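Local coordinates for protein alpha-rhamnosidase (Dictyoglomus thermophilum, PDB 6I60) that probably hydrolyses terminal non-reducing alpha-L-rhamnose residues from alpha-L-rhamnosides, as a glycoside hydrolase with helical and beta-rich domains, at residues F53-L57 against N865-G869; N63-T67 against P889-E893; Y573-G577 against V839-W844. One frame throughout, in Å; residues are numbered along the deposited sequence.

How the contacts relate
Three domains meet here. Contacts 1 and 2 both join the N-terminal immunoglobulin-like domain to the C-terminal beta domain, their centres about 11 Å apart; contact 3 continues the junction from the C-terminal domain to the helical glycosidase domain, about 12 Å from the centre of contact 1 and about 14 Å from that of contact 2. They touch one another: Trp55 NE1 probably hydrogen-bonds Gln66 OE1 (3.2 Å), Lys868 CE packs on Gly843 O (3.2 Å), and Ser892 OG probably pairs with Trp844 O (3.2 Å). A 2-(2-ethoxyethoxy)ethanol molecule sits in a pocket of Tyr656, Glu659 and Leu660 on helix 651-672, which uses none of these segments.

Contact 1 of 3, residues F53-L57 against N865-G869; sequences FSWKL and NTIKG
A beta-hairpin turn of the C-terminal domain receives Lys56, which reaches over from the end of an immunoglobulin-domain strand. The hairpin joins strands 859-866 and 869-877, with Ile867 and Lys868 at the corner of a type I turn. Opposite it runs strand 52-56, the middle strand of a three-stranded antiparallel sheet, and the two backbones come nearest where the CA atoms of Lys56 and Lys868 stand 5.6 Å apart.

Lys56 makes the largest single contribution to the touching surface. Its chain stays extended as far as CE and bends only at the last torsion (chi4 -60°), which turns the ammonium into the backbone of the turn. As modelled, Lys56 NZ lies 3.5 Å from Gly869 N and 3.6 Å from Ile867 O. That placement is doubtful, because the same nitrogen comes too close to Thr866 O in the model. Farther back along the chain, CG of Lys56 passes 4.0 Å from Ile867 O. The Asn865 side chain runs across that of Lys56 at about a right angle, leaving Asn865 OD1 4.0 Å from Lys56 NZ.

Gln98 ties the two sides together from outside, accepting from Lys868 NZ and donating to Trp55 O. On the far side of the strand the Trp55 indole turns away into the immunoglobulin core, against Trp115 and Tyr69.

The turn is braced from within. Thr866 N donates to Gly869 O at 2.7 Å, closing the hairpin, and OG1 of Thr866 donates to the same oxygen from above its carbonyl plane. That hydroxyl oxygen, Thr866 OG1, also accepts Lys868 N at 3.2 Å, with an N-H...O angle of 153°, making an ST turn.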
ATOM      1  N   PHE A  53      -2.352 -20.034   3.200  1.00 52.14           N
ATOM      2  CA  PHE A  53      -1.169 -20.667   2.631  1.00 55.61           C
ATOM      3  C   PHE A  53      -1.178 -20.503   1.116  1.00 54.75           C
ATOM      4  O   PHE A  53      -2.239 -20.542   0.484  1.00 47.97           O
ATOM      5  CB  PHE A  53      -1.107 -22.154   2.994  1.00 61.70           C
ATOM      6  CG  PHE A  53      -0.862 -22.415   4.455  1.00 60.58           C
ATOM      7  CD1 PHE A  53       0.429 -22.474   4.955  1.00 58.47           C
ATOM      8  CD2 PHE A  53      -1.922 -22.601   5.326  1.00 61.95           C
ATOM      9  CE1 PHE A  53       0.658 -22.713   6.297  1.00 57.87           C
ATOM     10  CE2 PHE A  53      -1.700 -22.840   6.670  1.00 62.88           C
ATOM     11  CZ  PHE A  53      -0.408 -22.896   7.156  1.00 65.09           C
ATOM     12  N   SER A  54       0.009 -20.326   0.538  1.00 53.19           N
ATOM     13  CA  SER A  54       0.131 -20.122  -0.897  1.00 51.69           C
ATOM     14  C   SER A  54       1.471 -20.665  -1.369  1.00 49.81           C
ATOM     15  O   SER A  54       2.399 -20.858  -0.579  1.00 43.85           O
ATOM     16  CB  SER A  54      -0.010 -18.640  -1.267  1.00 49.83           C
ATOM     17  OG  SER A  54       0.598 -17.811  -0.291  1.00 48.23           O
ATOM     18  N   TRP A  55       1.559 -20.908  -2.676  1.00 49.72           N
ATOM     19  CA  TRP A  55       2.772 -21.442  -3.281  1.00 49.06           C
ATOM     20  C   TRP A  55       2.729 -21.198  -4.782  1.00 47.71           C
ATOM     21  O   TRP A  55       1.661 -21.005  -5.368  1.00 50.86           O
ATOM     22  CB  TRP A  55       2.934 -22.938  -2.994  1.00 52.18           C
ATOM     23  CG  TRP A  55       1.741 -23.743  -3.402  1.00 51.96           C
ATOM     24  CD1 TRP A  55       1.449 -24.201  -4.654  1.00 51.11           C
ATOM     25  CD2 TRP A  55       0.671 -24.180  -2.555  1.00 49.68           C
ATOM     26  NE1 TRP A  55       0.265 -24.898  -4.639  1.00 51.38           N
ATOM     27  CE2 TRP A  55      -0.233 -24.900  -3.362  1.00 49.66           C
ATOM     28  CE3 TRP A  55       0.392 -24.035  -1.193  1.00 44.49           C
ATOM     29  CZ2 TRP A  55      -1.394 -25.472  -2.853  1.00 49.21           C
ATOM     30  CZ3 TRP A  55      -0.760 -24.601  -0.691  1.00 47.52           C
ATOM     31  CH2 TRP A  55      -1.639 -25.313  -1.518  1.00 52.29           C
ATOM     32  N   LYS A  56       3.911 -21.218  -5.394  1.00 49.30           N
ATOM     33  CA  LYS A  56       4.072 -21.075  -6.833  1.00 47.85           C
ATOM     34  C   LYS A  56       4.547 -22.390  -7.438  1.00 47.28           C
ATOM     35  O   LYS A  56       5.075 -23.263  -6.744  1.00 48.53           O
ATOM     36  CB  LYS A  56       5.061 -19.951  -7.164  1.00 46.70           C
ATOM     37  CG  LYS A  56       4.644 -18.589  -6.640  1.00 43.78           C
ATOM     38  CD  LYS A  56       5.781 -17.584  -6.729  1.00 52.79           C
ATOM     39  CE  LYS A  56       5.336 -16.201  -6.271  1.00 51.78           C
ATOM     40  NZ  LYS A  56       4.214 -15.675  -7.099  1.00 53.57           N
ATOM     41  N   LEU A  57       4.363 -22.523  -8.751  1.00 47.42           N
ATOM     42  CA  LEU A  57       4.624 -23.779  -9.439  1.00 49.55           C
ATOM     43  C   LEU A  57       5.549 -23.561 -10.626  1.00 47.91           C
ATOM     44  O   LEU A  57       5.603 -22.475 -11.208  1.00 56.96           O
ATOM     45  CB  LEU A  57       3.322 -24.432  -9.916  1.00 51.88           C
ATOM     46  CG  LEU A  57       2.294 -24.702  -8.817  1.00 49.87           C
ATOM     47  CD1 LEU A  57       0.970 -25.135  -9.418  1.00 47.35           C
ATOM     48  CD2 LEU A  57       2.824 -25.745  -7.849  1.00 49.20           C
ATOM     49  N   ASN A 865       5.274 -10.044 -11.220  1.00 49.92           N
ATOM     50  CA  ASN A 865       5.411 -11.219 -10.363  1.00 53.81           C
ATOM     51  C   ASN A 865       4.101 -11.360  -9.593  1.00 51.62           C
ATOM     52  O   ASN A 865       3.908 -10.721  -8.556  1.00 55.85           O
ATOM     53  CB  ASN A 865       6.608 -11.086  -9.426  1.00 54.65           C
ATOM     54  CG  ASN A 865       6.742 -12.264  -8.478  1.00 61.42           C
ATOM     55  OD1 ASN A 865       6.984 -13.395  -8.903  1.00 60.46           O
ATOM     56  ND2 ASN A 865       6.584 -12.005  -7.185  1.00 60.59           N
ATOM     57  N   THR A 866       3.203 -12.192 -10.109  1.00 50.21           N
ATOM     58  CA  THR A 866       1.863 -12.320  -9.560  1.00 53.37           C
ATOM     59  C   THR A 866       1.814 -13.457  -8.540  1.00 59.23           C
ATOM     60  O   THR A 866       2.842 -13.997  -8.123  1.00 59.32           O
ATOM     61  CB  THR A 866       0.855 -12.543 -10.683  1.00 55.96           C
ATOM     62  OG1 THR A 866       1.001 -13.875 -11.192  1.00 47.33           O
ATOM     63  CG2 THR A 866       1.083 -11.542 -11.810  1.00 49.26           C
ATOM     64  N   ILE A 867       0.598 -13.829  -8.128  1.00 57.26           N
ATOM     65  CA  ILE A 867       0.426 -14.923  -7.181  1.00 50.90           C
ATOM     66  C   ILE A 867       0.699 -16.274  -7.830  1.00 55.17           C
ATOM     67  O   ILE A 867       0.941 -17.262  -7.125  1.00 53.10           O
ATOM     68  CB  ILE A 867      -0.989 -14.870  -6.570  1.00 51.59           C
ATOM     69  CG1 ILE A 867      -0.951 -15.265  -5.093  1.00 51.10           C
ATOM     70  CG2 ILE A 867      -1.963 -15.750  -7.351  1.00 51.88           C
ATOM     71  CD1 ILE A 867      -0.167 -14.298  -4.228  1.00 57.89           C
ATOM     72  N   LYS A 868       0.678 -16.343  -9.160  1.00 56.33           N
ATOM     73  CA  LYS A 868       0.944 -17.579  -9.881  1.00 55.12           C
ATOM     74  C   LYS A 868       2.361 -17.653 -10.431  1.00 54.73           C
ATOM     75  O   LYS A 868       2.741 -18.696 -10.973  1.00 58.83           O
ATOM     76  CB  LYS A 868      -0.058 -17.749 -11.030  1.00 56.20           C
ATOM     77  CG  LYS A 868      -1.506 -17.890 -10.580  1.00 58.89           C
ATOM     78  CD  LYS A 868      -2.378 -18.432 -11.700  1.00 56.24           C
ATOM     79  CE  LYS A 868      -3.719 -18.932 -11.175  1.00 50.75           C
ATOM     80  NZ  LYS A 868      -3.563 -19.829 -10.000  1.00 59.53           N
ATOM     81  N   GLY A 869       3.144 -16.585 -10.309  1.00 52.76           N
ATOM     82  CA  GLY A 869       4.493 -16.573 -10.838  1.00 55.65           C
ATOM     83  C   GLY A 869       4.791 -15.356 -11.690  1.00 58.80           C
ATOM     84  O   GLY A 869       4.207 -14.288 -11.484  1.00 57.82           O
TER

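Contact 2 of 3, residues N63-T67 against P889-E893; sequences NEKQT and PVNSE
The carboxamide of Asn891 is the flat group at the centre of this loop-to-loop contact, and its OD1 meets Lys65 and Gln66. Lys65 CG (3.4 Å from Asn891 OD1) and Gln66 CB (also 3.4 Å from that oxygen) come in from opposite sides of the amide plane. At the other corner of the amide, ND2 is held by Ser96 O and Gln98 OE1, so both ends of the group have partners in the immunoglobulin-like domain and its rotation is fixed. Asn891 sits on the loop by which the chain passes from strand 882-888 in one sheet of the C-terminal beta-sandwich to strand 893-899 in the other. Residues 63-67 form the end of the loop that leads into strand 68-74 of the immunoglobulin-like domain.

The same residue grips that loop twice. Asn891 OD1 accepts Gln66 N at 2.6 Å in a bent bond (130° at the hydrogen), the donor tilted 32° from the carbonyl plane. In the other direction, Asn891 N gives a nearly straight bond to Glu64 O. Asn891 has left-handed backbone angles, and with CG swung roughly opposite its own N (chi1 -152°) the amide can serve Gln66 while the backbone serves Glu64.

Gln66 sends its polar end the other way, where NE2 binds Glu97 O and Ser95 O. The Glu64 carboxylate likewise turns off the contact, with OE1 taking Ser122 N. What Glu64 leaves behind is apolar: its CB rests 3.5 Å from Val890 CG1, and that methyl also lies 3.3 Å from Glu64 O.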
ATOM      1  N   ASN A  63       1.948 -25.813 -21.150  1.00 58.45           N
ATOM      2  CA  ASN A  63       0.520 -26.110 -21.008  1.00 62.83           C
ATOM      3  C   ASN A  63       0.243 -26.971 -19.778  1.00 59.28           C
ATOM      4  O   ASN A  63      -0.556 -27.908 -19.819  1.00 57.33           O
ATOM      5  CB  ASN A  63      -0.035 -26.779 -22.268  1.00 58.15           C
ATOM      6  CG  ASN A  63       0.228 -25.971 -23.515  1.00 65.97           C
ATOM      7  OD1 ASN A  63      -0.281 -24.861 -23.666  1.00 73.85           O
ATOM      8  ND2 ASN A  63       1.028 -26.523 -24.419  1.00 70.20           N
ATOM      9  N   GLU A  64       0.908 -26.656 -18.675  1.00 57.86           N
ATOM     10  CA  GLU A  64       0.738 -27.392 -17.434  1.00 59.92           C
ATOM     11  C   GLU A  64      -0.101 -26.581 -16.457  1.00 57.26           C
ATOM     12  O   GLU A  64      -0.073 -25.346 -16.462  1.00 54.45           O
ATOM     13  CB  GLU A  64       2.092 -27.743 -16.812  1.00 57.17           C
ATOM     14  CG  GLU A  64       2.715 -29.014 -17.364  1.00 60.94           C
ATOM     15  CD  GLU A  64       1.918 -30.256 -17.012  1.00 65.00           C
ATOM     16  OE1 GLU A  64       1.058 -30.179 -16.109  1.00 61.48           O
ATOM     17  OE2 GLU A  64       2.157 -31.314 -17.634  1.00 74.91           O
ATOM     18  N   LYS A  65      -0.858 -27.292 -15.623  1.00 60.85           N
ATOM     19  CA  LYS A  65      -1.760 -26.666 -14.668  1.00 56.05           C
ATOM     20  C   LYS A  65      -1.984 -27.625 -13.508  1.00 54.50           C
ATOM     21  O   LYS A  65      -2.085 -28.838 -13.712  1.00 60.50           O
ATOM     22  CB  LYS A  65      -3.087 -26.279 -15.339  1.00 49.11           C
ATOM     23  CG  LYS A  65      -4.339 -26.655 -14.565  1.00 63.79           C
ATOM     24  CD  LYS A  65      -5.575 -26.007 -15.174  1.00 75.87           C
ATOM     25  CE  LYS A  65      -6.825 -26.831 -14.907  1.00 78.31           C
ATOM     26  NZ  LYS A  65      -8.052 -26.173 -15.441  1.00 78.81           N
ATOM     27  N   GLN A  66      -2.042 -27.079 -12.295  1.00 51.65           N
ATOM     28  CA  GLN A  66      -2.223 -27.907 -11.108  1.00 55.35           C
ATOM     29  C   GLN A  66      -3.620 -28.515 -11.086  1.00 57.03           C
ATOM     30  O   GLN A  66      -4.617 -27.818 -11.300  1.00 57.43           O
ATOM     31  CB  GLN A  66      -1.993 -27.083  -9.842  1.00 54.23           C
ATOM     32  CG  GLN A  66      -2.387 -27.800  -8.555  1.00 52.47           C
ATOM     33  CD  GLN A  66      -2.296 -26.906  -7.332  1.00 49.42           C
ATOM     34  OE1 GLN A  66      -1.213 -26.463  -6.955  1.00 51.13           O
ATOM     35  NE2 GLN A  66      -3.436 -26.639  -6.707  1.00 51.33           N
ATOM     36  N   THR A  67      -3.692 -29.821 -10.820  1.00 58.88           N
ATOM     37  CA  THR A  67      -4.964 -30.514 -10.679  1.00 57.57           C
ATOM     38  C   THR A  67      -5.245 -30.990  -9.262  1.00 56.25           C
ATOM     39  O   THR A  67      -6.407 -31.256  -8.939  1.00 59.54           O
ATOM     40  CB  THR A  67      -5.025 -31.723 -11.622  1.00 49.55           C
ATOM     41  OG1 THR A  67      -3.955 -32.625 -11.315  1.00 51.47           O
ATOM     42  CG2 THR A  67      -4.907 -31.272 -13.068  1.00 51.85           C
ATOM     43  N   PRO A 889       3.001 -18.357 -16.525  1.00 61.55           N
ATOM     44  CA  PRO A 889       3.451 -19.340 -15.534  1.00 52.02           C
ATOM     45  C   PRO A 889       2.531 -20.554 -15.515  1.00 49.67           C
ATOM     46  O   PRO A 889       1.468 -20.582 -16.136  1.00 50.68           O
ATOM     47  CB  PRO A 889       3.378 -18.560 -14.219  1.00 48.42           C
ATOM     48  CG  PRO A 889       2.259 -17.593 -14.433  1.00 53.39           C
ATOM     49  CD  PRO A 889       2.251 -17.246 -15.909  1.00 58.56           C
ATOM     50  N   VAL A 890       2.968 -21.574 -14.775  1.00 49.43           N
ATOM     51  CA  VAL A 890       2.196 -22.806 -14.668  1.00 49.77           C
ATOM     52  C   VAL A 890       0.921 -22.552 -13.857  1.00 54.53           C
ATOM     53  O   VAL A 890       0.892 -21.710 -12.948  1.00 54.67           O
ATOM     54  CB  VAL A 890       3.049 -23.924 -14.039  1.00 48.98           C
ATOM     55  CG1 VAL A 890       2.438 -25.283 -14.302  1.00 61.65           C
ATOM     56  CG2 VAL A 890       4.473 -23.891 -14.587  1.00 44.52           C
ATOM     57  N   ASN A 891      -0.143 -23.290 -14.198  1.00 52.13           N
ATOM     58  CA  ASN A 891      -1.488 -23.111 -13.631  1.00 49.78           C
ATOM     59  C   ASN A 891      -2.112 -21.793 -14.092  1.00 45.95           C
ATOM     60  O   ASN A 891      -2.830 -21.132 -13.343  1.00 48.63           O
ATOM     61  CB  ASN A 891      -1.492 -23.201 -12.100  1.00 49.40           C
ATOM     62  CG  ASN A 891      -2.810 -23.700 -11.553  1.00 55.87           C
ATOM     63  OD1 ASN A 891      -3.280 -24.775 -11.931  1.00 54.78           O
ATOM     64  ND2 ASN A 891      -3.417 -22.928 -10.660  1.00 60.22           N
ATOM     65  N   SER A 892      -1.851 -21.419 -15.342  1.00 53.09           N
ATOM     66  CA  SER A 892      -2.435 -20.221 -15.927  1.00 49.85           C
ATOM     67  C   SER A 892      -2.499 -20.399 -17.436  1.00 47.37           C
ATOM     68  O   SER A 892      -1.739 -21.176 -18.021  1.00 54.46           O
ATOM     69  CB  SER A 892      -1.632 -18.968 -15.568  1.00 54.87           C
ATOM     70  OG  SER A 892      -1.941 -17.903 -16.447  1.00 54.99           O
ATOM     71  N   GLU A 893      -3.423 -19.676 -18.062  1.00 45.56           N
ATOM     72  CA  GLU A 893      -3.598 -19.722 -19.505  1.00 57.49           C
ATOM     73  C   GLU A 893      -3.520 -18.313 -20.075  1.00 56.03           C
ATOM     74  O   GLU A 893      -3.877 -17.334 -19.414  1.00 51.23           O
ATOM     75  CB  GLU A 893      -4.932 -20.381 -19.894  1.00 56.17           C
ATOM     76  CG  GLU A 893      -6.163 -19.533 -19.614  1.00 62.80           C
ATOM     77  CD  GLU A 893      -7.456 -20.308 -19.796  1.00 82.93           C
ATOM     78  OE1 GLU A 893      -7.981 -20.838 -18.792  1.00 86.53           O
ATOM     79  OE2 GLU A 893      -7.947 -20.388 -20.942  1.00 87.75           O
TER

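Contact 3 of 3, residues Y573-G577 against V839-W844; sequences YQYYG and VGEPGW
Val839 and Tyr575 form the apolar centre: the CG1 methyl of Val839 sits 3.8 Å from Tyr575 CE1 and also touches CG and NE2 of Gln574. Trp844 closes in beside them, its CZ2 3.4 Å from Tyr575 CD1, the two aromatic planes inclined at 51°. Away from this cluster, Pro842 CB lies over one face of the Tyr573 ring in a CH-pi contact, 3.9 Å from the centroid. The ring reaches the proline because its CG stands opposite the backbone N (chi1 170°).

Backbone meets backbone next. Gly577, which leaves helix 564-576 with positive phi, and Gly843 come together with their CA atoms 3.7 Å apart, a closeness that the absence of side chains allows. Gly843 N donates to Gln574 O at 3.0 Å from well above the carbonyl plane, and Pro842 CA adds a C-H...O contact to the same oxygen. The Tyr575 hydroxyl has its partner inside the helical domain, Glu515 OE2. Here the last turn of a helix from the (alpha/alpha)6 barrel docks on the C-terminal beta-sandwich, a domain pairing known from family GH78 rhamnosidases.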
ATOM      1  N   TYR A 573      -9.339 -10.033  -4.707  1.00 55.77           N
ATOM      2  CA  TYR A 573      -9.779 -11.265  -5.348  1.00 55.44           C
ATOM      3  C   TYR A 573      -9.463 -11.273  -6.838  1.00 51.51           C
ATOM      4  O   TYR A 573      -9.207 -12.339  -7.407  1.00 54.14           O
ATOM      5  CB  TYR A 573     -11.280 -11.470  -5.122  1.00 52.31           C
ATOM      6  CG  TYR A 573     -11.866 -12.594  -5.945  1.00 50.58           C
ATOM      7  CD1 TYR A 573     -11.573 -13.920  -5.652  1.00 59.57           C
ATOM      8  CD2 TYR A 573     -12.702 -12.332  -7.022  1.00 49.74           C
ATOM      9  CE1 TYR A 573     -12.100 -14.954  -6.405  1.00 55.32           C
ATOM     10  CE2 TYR A 573     -13.235 -13.360  -7.779  1.00 56.26           C
ATOM     11  CZ  TYR A 573     -12.929 -14.669  -7.466  1.00 51.18           C
ATOM     12  OH  TYR A 573     -13.451 -15.698  -8.214  1.00 50.44           O
ATOM     13  N   GLN A 574      -9.463 -10.102  -7.479  1.00 52.07           N
ATOM     14  CA  GLN A 574      -9.242 -10.045  -8.920  1.00 49.09           C
ATOM     15  C   GLN A 574      -7.784 -10.316  -9.273  1.00 54.55           C
ATOM     16  O   GLN A 574      -7.498 -11.071 -10.210  1.00 54.70           O
ATOM     17  CB  GLN A 574      -9.683  -8.684  -9.462  1.00 50.43           C
ATOM     18  CG  GLN A 574      -9.339  -8.441 -10.926  1.00 60.17           C
ATOM     19  CD  GLN A 574      -9.652  -7.021 -11.380  1.00 68.19           C
ATOM     20  OE1 GLN A 574      -9.494  -6.064 -10.621  1.00 67.11           O
ATOM     21  NE2 GLN A 574     -10.096  -6.880 -12.626  1.00 62.05           N
ATOM     22  N   TYR A 575      -6.851  -9.719  -8.533  1.00 55.96           N
ATOM     23  CA  TYR A 575      -5.436  -9.796  -8.870  1.00 49.09           C
ATOM     24  C   TYR A 575      -4.669 -10.825  -8.050  1.00 46.16           C
ATOM     25  O   TYR A 575      -3.506 -11.101  -8.367  1.00 51.55           O
ATOM     26  CB  TYR A 575      -4.782  -8.419  -8.703  1.00 49.99           C
ATOM     27  CG  TYR A 575      -5.105  -7.463  -9.830  1.00 51.79           C
ATOM     28  CD1 TYR A 575      -4.518  -7.611 -11.081  1.00 50.34           C
ATOM     29  CD2 TYR A 575      -5.999  -6.417  -9.646  1.00 49.91           C
ATOM     30  CE1 TYR A 575      -4.811  -6.741 -12.117  1.00 51.49           C
ATOM     31  CE2 TYR A 575      -6.299  -5.543 -10.675  1.00 55.63           C
ATOM     32  CZ  TYR A 575      -5.703  -5.711 -11.908  1.00 55.04           C
ATOM     33  OH  TYR A 575      -5.998  -4.844 -12.933  1.00 48.18           O
ATOM     34  N   TYR A 576      -5.278 -11.399  -7.014  1.00 50.83           N
ATOM     35  CA  TYR A 576      -4.617 -12.415  -6.208  1.00 52.58           C
ATOM     36  C   TYR A 576      -5.416 -13.700  -6.051  1.00 54.35           C
ATOM     37  O   TYR A 576      -4.847 -14.701  -5.601  1.00 50.09           O
ATOM     38  CB  TYR A 576      -4.295 -11.870  -4.809  1.00 45.78           C
ATOM     39  CG  TYR A 576      -3.344 -10.695  -4.799  1.00 46.45           C
ATOM     40  CD1 TYR A 576      -3.821  -9.393  -4.733  1.00 53.99           C
ATOM     41  CD2 TYR A 576      -1.969 -10.887  -4.845  1.00 45.93           C
ATOM     42  CE1 TYR A 576      -2.955  -8.313  -4.720  1.00 55.72           C
ATOM     43  CE2 TYR A 576      -1.094  -9.813  -4.830  1.00 47.84           C
ATOM     44  CZ  TYR A 576      -1.593  -8.528  -4.767  1.00 50.39           C
ATOM     45  OH  TYR A 576      -0.733  -7.454  -4.756  1.00 49.10           O
ATOM     46  N   GLY A 577      -6.698 -13.712  -6.400  1.00 57.67           N
ATOM     47  CA  GLY A 577      -7.508 -14.907  -6.229  1.00 61.49           C
ATOM     48  C   GLY A 577      -7.757 -15.280  -4.784  1.00 62.38           C
ATOM     49  O   GLY A 577      -7.728 -16.469  -4.441  1.00 64.93           O
ATOM     50  N   VAL A 839      -5.856  -8.817 -16.356  1.00 53.13           N
ATOM     51  CA  VAL A 839      -6.402 -10.023 -15.744  1.00 56.08           C
ATOM     52  C   VAL A 839      -7.630 -10.467 -16.529  1.00 54.51           C
ATOM     53  O   VAL A 839      -8.564  -9.685 -16.744  1.00 47.96           O
ATOM     54  CB  VAL A 839      -6.733  -9.779 -14.262  1.00 49.32           C
ATOM     55  CG1 VAL A 839      -7.520  -8.486 -14.090  1.00 62.70           C
ATOM     56  CG2 VAL A 839      -7.500 -10.951 -13.690  1.00 54.76           C
ATOM     57  N   GLY A 840      -7.621 -11.720 -16.978  1.00 53.17           N
ATOM     58  CA  GLY A 840      -8.748 -12.275 -17.700  1.00 54.99           C
ATOM     59  C   GLY A 840      -9.700 -13.008 -16.781  1.00 62.57           C
ATOM     60  O   GLY A 840     -10.922 -12.938 -16.946  1.00 59.96           O
ATOM     61  N   GLU A 841      -9.145 -13.722 -15.808  1.00 59.11           N
ATOM     62  CA  GLU A 841      -9.910 -14.388 -14.768  1.00 63.90           C
ATOM     63  C   GLU A 841      -9.210 -14.159 -13.438  1.00 64.46           C
ATOM     64  O   GLU A 841      -7.979 -14.049 -13.397  1.00 64.13           O
ATOM     65  CB  GLU A 841     -10.054 -15.895 -15.038  1.00 62.81           C
ATOM     66  CG  GLU A 841     -10.749 -16.227 -16.353  1.00 72.00           C
ATOM     67  CD  GLU A 841     -12.265 -16.217 -16.249  1.00 88.27           C
ATOM     68  OE1 GLU A 841     -12.810 -15.453 -15.423  1.00 88.21           O
ATOM     69  OE2 GLU A 841     -12.915 -16.974 -17.002  1.00100.81           O
ATOM     70  N   PRO A 842      -9.966 -14.074 -12.340  1.00 64.54           N
ATOM     71  CA  PRO A 842      -9.367 -13.701 -11.051  1.00 59.10           C
ATOM     72  C   PRO A 842      -8.197 -14.601 -10.673  1.00 58.80           C
ATOM     73  O   PRO A 842      -8.135 -15.774 -11.050  1.00 58.02           O
ATOM     74  CB  PRO A 842     -10.531 -13.851 -10.065  1.00 52.51           C
ATOM     75  CG  PRO A 842     -11.748 -13.652 -10.899  1.00 58.90           C
ATOM     76  CD  PRO A 842     -11.428 -14.234 -12.245  1.00 64.36           C
ATOM     77  N   GLY A 843      -7.257 -14.029  -9.925  1.00 61.34           N
ATOM     78  CA  GLY A 843      -6.049 -14.747  -9.576  1.00 59.66           C
ATOM     79  C   GLY A 843      -5.105 -14.980 -10.730  1.00 54.74           C
ATOM     80  O   GLY A 843      -4.226 -15.839 -10.632  1.00 58.18           O
ATOM     81  N   TRP A 844      -5.262 -14.231 -11.825  1.00 50.45           N
ATOM     82  CA  TRP A 844      -4.479 -14.421 -13.045  1.00 55.75           C
ATOM     83  C   TRP A 844      -4.629 -15.837 -13.595  1.00 55.35           C
ATOM     84  O   TRP A 844      -3.710 -16.372 -14.219  1.00 52.64           O
ATOM     85  CB  TRP A 844      -2.999 -14.086 -12.825  1.00 50.96           C
ATOM     86  CG  TRP A 844      -2.743 -12.653 -12.464  1.00 50.78           C
ATOM     87  CD1 TRP A 844      -2.551 -12.143 -11.211  1.00 52.87           C
ATOM     88  CD2 TRP A 844      -2.644 -11.542 -13.367  1.00 53.14           C
ATOM     89  NE1 TRP A 844      -2.341 -10.786 -11.278  1.00 49.24           N
ATOM     90  CE2 TRP A 844      -2.394 -10.392 -12.590  1.00 56.34           C
ATOM     91  CE3 TRP A 844      -2.745 -11.409 -14.755  1.00 51.41           C
ATOM     92  CZ2 TRP A 844      -2.243  -9.127 -13.155  1.00 52.36           C
ATOM     93  CZ3 TRP A 844      -2.597 -10.151 -15.314  1.00 48.73           C
ATOM     94  CH2 TRP A 844      -2.348  -9.027 -14.515  1.00 48.64           C
TER